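Local coordinates for C-domain type II peptide synthetase (Streptomyces globisporus, PDB 4ZXW), which is a free-standing condensation-domain protein of the type II peptide synthetase class, belonging to the CoA-dependent acyltransferase clan, at residues P19-Q24 / R198-A203; W244-V249 / L398-G403. All coordinates share one frame; numbering follows the deposited sequence. Where two conformers were deposited one is given.

Interaction 1: residues P19-Q24 / R198-A203; sequences PLSFHQ and RWEREA
Glu200 and Arg201, from the end of helix 193-203, each hydrogen-bond a backbone group of 19-24: Phe22 N at the start of helix 22-29, and Leu20 O in the loop just before it. Glu200 OE2 accepts from Phe22 N at 2.8 Å with a fairly straight N-H (163°), the donor standing above the carboxylate plane. Arg201 NH2 gives a more bent bond to Leu20 O, 2.7 Å away, near the edge of the guanidinium, and the same nitrogen forms a salt bridge with Glu25. A water extends the first grip: it accepts from His23 N and donates to Glu200 OE1, so the two carboxylate oxygens serve successive amides of the first helical turn, OE2 directly and OE1 through the water.

Here the helix begins with a capping box. Ser21 OG accepts from Gln24 N at 3.2 Å, while Gln24 OE1 takes Ser21 N in return. The carboxylate of Glu200 adds a negative charge at the helix N terminus, where it would probably be stabilised by the helix dipole.

Packing is centred on the Phe22 ring, which meets Glu200 along CD2 and CE2 and Arg201 along CE1 and CZ. Glu200 CG sits between its backbone N and carbonyl carbon (chi1 68°), and the extended chain beyond it runs past the ring, with Phe22 CD2 3.2 Å from Glu200 CD. On the Arg201 side, CG lies 3.6 Å from Phe22 CZ. Phe22 CE1 and Pro19 CB lie over opposite faces of the guanidinium, whose plane is turned 41° from the ring; Arg201 NE is buried by the contact and has no hydrogen-bonding partner in the model.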
# COMPACT_ATOMS: atom_id res chain seq x y z
N PRO A 19 -15.91 16.33 2.73
CA PRO A 19 -14.62 17.00 2.57
C PRO A 19 -13.55 15.98 2.23
O PRO A 19 -13.83 14.79 2.27
CB PRO A 19 -14.38 17.62 3.93
CG PRO A 19 -14.90 16.54 4.87
CD PRO A 19 -16.09 15.89 4.13
N LEU A 20 -12.34 16.42 1.92
CA LEU A 20 -11.29 15.45 1.76
C LEU A 20 -11.04 14.78 3.11
O LEU A 20 -11.24 15.37 4.17
CB LEU A 20 -10.02 16.10 1.21
CG LEU A 20 -10.19 16.67 -0.19
CD1 LEU A 20 -8.92 17.38 -0.61
CD2 LEU A 20 -10.52 15.58 -1.19
N SER A 21 -10.65 13.52 3.09
CA SER A 21 -10.27 12.87 4.32
C SER A 21 -8.90 13.37 4.65
O SER A 21 -8.24 13.94 3.79
CB SER A 21 -10.26 11.35 4.18
OG SER A 21 -9.41 10.94 3.12
N PHE A 22 -8.48 13.15 5.90
CA PHE A 22 -7.12 13.44 6.33
C PHE A 22 -6.10 12.77 5.41
O PHE A 22 -5.09 13.36 5.05
CB PHE A 22 -6.90 12.97 7.76
CG PHE A 22 -7.65 13.76 8.79
CD1 PHE A 22 -7.76 15.12 8.70
CD2 PHE A 22 -8.22 13.12 9.88
CE1 PHE A 22 -8.42 15.84 9.67
CE2 PHE A 22 -8.89 13.84 10.85
CZ PHE A 22 -8.99 15.19 10.74
N HIS A 23 -6.35 11.53 5.04
CA HIS A 23 -5.44 10.88 4.13
C HIS A 23 -5.39 11.61 2.77
O HIS A 23 -4.32 11.79 2.20
CB HIS A 23 -5.82 9.42 3.90
CG HIS A 23 -4.99 8.77 2.84
ND1 HIS A 23 -3.65 8.49 3.01
CD2 HIS A 23 -5.29 8.41 1.57
CE1 HIS A 23 -3.17 7.95 1.90
NE2 HIS A 23 -4.15 7.88 1.02
N GLN A 24 -6.54 12.04 2.25
CA GLN A 24 -6.53 12.77 0.98
C GLN A 24 -5.88 14.15 1.12
O GLN A 24 -5.33 14.66 0.15
CB GLN A 24 -7.94 12.88 0.42
CG GLN A 24 -8.45 11.51 -0.09
CD GLN A 24 -9.93 11.47 -0.25
OE1 GLN A 24 -10.66 12.29 0.31
NE2 GLN A 24 -10.40 10.49 -1.00
N ARG A 198 -16.32 12.02 8.34
CA ARG A 198 -16.95 12.79 9.40
C ARG A 198 -16.33 12.41 10.73
O ARG A 198 -15.90 13.26 11.51
CB ARG A 198 -18.45 12.52 9.50
CG ARG A 198 -19.36 13.16 8.47
CD ARG A 198 -20.81 12.71 8.74
NE ARG A 198 -21.02 12.55 10.18
CZ ARG A 198 -21.57 11.49 10.77
NH1 ARG A 198 -22.02 10.45 10.07
NH2 ARG A 198 -21.69 11.49 12.09
N TRP A 199 -16.28 11.11 10.97
CA TRP A 199 -15.92 10.57 12.28
C TRP A 199 -14.48 10.95 12.67
O TRP A 199 -14.25 11.37 13.81
CB TRP A 199 -16.09 9.04 12.32
CG TRP A 199 -15.49 8.44 13.55
CD1 TRP A 199 -16.07 8.35 14.78
CD2 TRP A 199 -14.18 7.89 13.68
NE1 TRP A 199 -15.19 7.78 15.67
CE2 TRP A 199 -14.02 7.49 15.02
CE3 TRP A 199 -13.11 7.71 12.79
CZ2 TRP A 199 -12.86 6.90 15.49
CZ3 TRP A 199 -11.95 7.12 13.27
CH2 TRP A 199 -11.83 6.73 14.60
N GLU A 200 -13.53 10.82 11.73
CA GLU A 200 -12.12 11.06 12.05
C GLU A 200 -11.94 12.51 12.49
O GLU A 200 -11.17 12.80 13.41
CB GLU A 200 -11.20 10.71 10.86
CG GLU A 200 -11.32 11.63 9.62
CD GLU A 200 -10.38 11.23 8.43
OE1 GLU A 200 -9.52 10.32 8.58
OE2 GLU A 200 -10.50 11.83 7.34
N ARG A 201 -12.68 13.42 11.86
CA ARG A 201 -12.65 14.84 12.22
C ARG A 201 -13.28 15.12 13.56
O ARG A 201 -12.85 16.01 14.31
CB ARG A 201 -13.35 15.68 11.14
CG ARG A 201 -12.47 15.88 9.93
CD ARG A 201 -13.17 16.47 8.72
NE ARG A 201 -12.26 16.30 7.60
CZ ARG A 201 -11.25 17.12 7.33
NH1 ARG A 201 -11.00 18.21 8.05
NH2 ARG A 201 -10.48 16.84 6.30
N GLU A 202 -14.34 14.38 13.86
CA GLU A 202 -14.97 14.44 15.16
C GLU A 202 -13.96 13.96 16.18
O GLU A 202 -13.75 14.59 17.20
CB GLU A 202 -16.23 13.58 15.20
CG GLU A 202 -17.41 14.24 15.86
CD GLU A 202 -18.22 15.08 14.89
OE1 GLU A 202 -18.24 16.32 15.08
OE2 GLU A 202 -18.84 14.50 13.95
N ALA A 203 -13.33 12.83 15.89
CA ALA A 203 -12.40 12.18 16.82
C ALA A 203 -11.23 13.09 17.11
O ALA A 203 -10.71 13.11 18.23
CB ALA A 203 -11.91 10.87 16.25
O HOH W 1 -8.13 9.77 6.18

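Interaction 2: residues W244-V249 / L398-G403; sequences WQRFAV and LSQAEG. With GLC (alpha-D-glucopyranose), chain C.
Arg246 reaches from strand 242-249 to two acceptors of the loop 398-403, both near the plane of its guanidinium. With CG anti to the carbonyl carbon (chi1 -59°) and an extended chain to NE, the side chain passes Leu398 O before NH1 bonds that oxygen at 3.0 Å. Arg246 NH2 donates to Gln400 OE1 at 3.1 Å, and NH1 adds a weak bond to the same oxygen. Gln400, its CG anti to the backbone N, runs beside Arg246 in the same direction, with its amide turned 70° from the guanidinium. Trp244 CB packs over one guanidinium face.

Ser399 OG accepts from Arg246 N on the strand at 2.9 Å in a nearly straight bond (170°). Beside it, Trp244 and Gln400 form a single antiparallel hydrogen-bonded bridge through both backbone N-H...O pairs, which adds one loop residue to an outermost strand of the five-stranded sheet.

The Trp244 ring places its pyrrole edge by Gly403, with NE1 bonded to Ser404 O, and presents one face to the glucose, whose O4 is 3.6 Å from Trp244 CH2. Arg246 also forms a salt bridge with Glu125 of helix 110-126. Two neutral oxygens probably hold the guanidinium's rotation, while Glu125 would offset its charge beside the nearby Arg396, leaving the arginine held by bonds within the protein where it touches the bound fructose.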
# COMPACT_ATOMS: atom_id res chain seq x y z
N TRP A 244 8.91 -0.52 -10.25
CA TRP A 244 8.65 -1.41 -9.12
C TRP A 244 9.51 -2.62 -9.31
O TRP A 244 9.34 -3.34 -10.29
CB TRP A 244 7.19 -1.82 -9.06
CG TRP A 244 6.29 -0.67 -8.77
CD1 TRP A 244 5.74 0.16 -9.67
CD2 TRP A 244 5.84 -0.22 -7.48
NE1 TRP A 244 4.96 1.11 -9.03
CE2 TRP A 244 5.01 0.89 -7.69
CE3 TRP A 244 6.08 -0.64 -6.18
CZ2 TRP A 244 4.40 1.57 -6.65
CZ3 TRP A 244 5.47 0.03 -5.15
CH2 TRP A 244 4.64 1.13 -5.40
N GLN A 245 10.47 -2.81 -8.41
CA GLN A 245 11.28 -4.01 -8.45
C GLN A 245 10.69 -4.96 -7.42
O GLN A 245 10.53 -4.61 -6.23
CB GLN A 245 12.75 -3.69 -8.18
CG GLN A 245 13.46 -3.16 -9.42
CD GLN A 245 14.97 -2.98 -9.26
OE1 GLN A 245 15.67 -3.80 -8.62
NE2 GLN A 245 15.48 -1.91 -9.86
N ARG A 246 10.32 -6.14 -7.88
CA ARG A 246 9.50 -7.03 -7.07
C ARG A 246 10.39 -8.15 -6.62
O ARG A 246 11.34 -8.49 -7.30
CB ARG A 246 8.29 -7.51 -7.87
CG ARG A 246 7.45 -6.32 -8.35
CD ARG A 246 6.00 -6.65 -8.48
NE ARG A 246 5.20 -5.43 -8.64
CZ ARG A 246 4.87 -4.88 -9.80
NH1 ARG A 246 5.26 -5.43 -10.94
NH2 ARG A 246 4.16 -3.78 -9.84
N PHE A 247 10.11 -8.69 -5.45
CA PHE A 247 10.90 -9.79 -4.92
C PHE A 247 10.09 -10.60 -3.93
O PHE A 247 9.10 -10.12 -3.38
CB PHE A 247 12.16 -9.30 -4.22
CG PHE A 247 11.90 -8.34 -3.10
CD1 PHE A 247 11.69 -6.99 -3.36
CD2 PHE A 247 11.84 -8.78 -1.79
CE1 PHE A 247 11.45 -6.09 -2.33
CE2 PHE A 247 11.58 -7.89 -0.78
CZ PHE A 247 11.38 -6.53 -1.05
N ALA A 248 10.52 -11.85 -3.73
CA ALA A 248 9.99 -12.68 -2.67
C ALA A 248 11.14 -13.01 -1.74
O ALA A 248 12.25 -13.33 -2.18
CB ALA A 248 9.36 -13.96 -3.23
N VAL A 249 10.88 -12.90 -0.45
CA VAL A 249 11.84 -13.29 0.53
C VAL A 249 11.89 -14.82 0.47
O VAL A 249 10.88 -15.49 0.70
CB VAL A 249 11.46 -12.77 1.91
CG1 VAL A 249 12.43 -13.22 2.96
CG2 VAL A 249 11.43 -11.29 1.89
N LEU A 398 7.62 -10.57 -11.36
CA LEU A 398 7.90 -9.79 -12.55
C LEU A 398 7.91 -8.32 -12.15
O LEU A 398 6.93 -7.78 -11.66
CB LEU A 398 6.86 -10.05 -13.60
CG LEU A 398 7.25 -9.84 -15.05
CD1 LEU A 398 8.25 -10.87 -15.43
CD2 LEU A 398 5.99 -9.98 -15.88
N SER A 399 9.05 -7.69 -12.34
CA SER A 399 9.16 -6.30 -12.04
C SER A 399 8.57 -5.43 -13.18
O SER A 399 8.14 -5.91 -14.24
CB SER A 399 10.60 -5.97 -11.77
OG SER A 399 11.05 -6.69 -10.64
N GLN A 400 8.56 -4.14 -12.94
CA GLN A 400 7.78 -3.25 -13.78
C GLN A 400 8.43 -1.89 -13.91
O GLN A 400 8.74 -1.24 -12.91
CB GLN A 400 6.39 -3.12 -13.18
CG GLN A 400 5.53 -2.15 -13.90
CD GLN A 400 4.07 -2.48 -13.79
OE1 GLN A 400 3.63 -3.21 -12.89
NE2 GLN A 400 3.32 -1.94 -14.70
N ALA A 401 8.56 -1.44 -15.15
CA ALA A 401 9.27 -0.23 -15.51
C ALA A 401 8.44 1.01 -15.30
O ALA A 401 8.97 2.08 -14.99
CB ALA A 401 9.70 -0.31 -16.94
N GLU A 402 7.14 0.90 -15.50
CA GLU A 402 6.30 2.07 -15.37
C GLU A 402 4.92 1.69 -14.88
O GLU A 402 4.01 1.44 -15.67
CB GLU A 402 6.21 2.84 -16.69
CG GLU A 402 5.72 4.26 -16.51
CD GLU A 402 6.31 5.22 -17.55
OE1 GLU A 402 7.46 5.67 -17.36
OE2 GLU A 402 5.62 5.51 -18.54
N GLY A 403 4.77 1.69 -13.56
CA GLY A 403 3.57 1.18 -12.93
C GLY A 403 2.86 2.24 -12.12
O GLY A 403 2.88 3.42 -12.47
C1 GLC C . 0.32 -4.38 -3.80
C2 GLC C . -0.64 -3.69 -4.77
C3 GLC C . 0.05 -2.66 -5.66
C4 GLC C . 0.82 -1.70 -4.78
C5 GLC C . 1.78 -2.47 -3.85
C6 GLC C . 2.51 -1.47 -2.94
O2 GLC C . -1.22 -4.67 -5.62
O3 GLC C . -0.98 -1.94 -6.35
O4 GLC C . 1.56 -0.79 -5.61
O5 GLC C . 1.07 -3.44 -3.05
O6 GLC C . 1.56 -0.91 -2.03

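Overall arrangement
From the N terminus, the chain enters helix 22-29, builds most of the six-stranded sheet with helices 60-73, 110-126 and 162-179, and returns through helix 193-203, where interaction 1 closes a loop of 173 residues. Only after this does strand 242-249 open interaction 2, which closes 148 residues later, in the loop between strands 388-392 and 410-416. The two loops therefore follow in series, neither nesting nor crossing. Interaction 1 joins two helices; interaction 2 ties the edge of the five-stranded sheet to a connection arriving from the six-stranded one. Their centres are 33 Å apart, on opposite sides of the chain's centre.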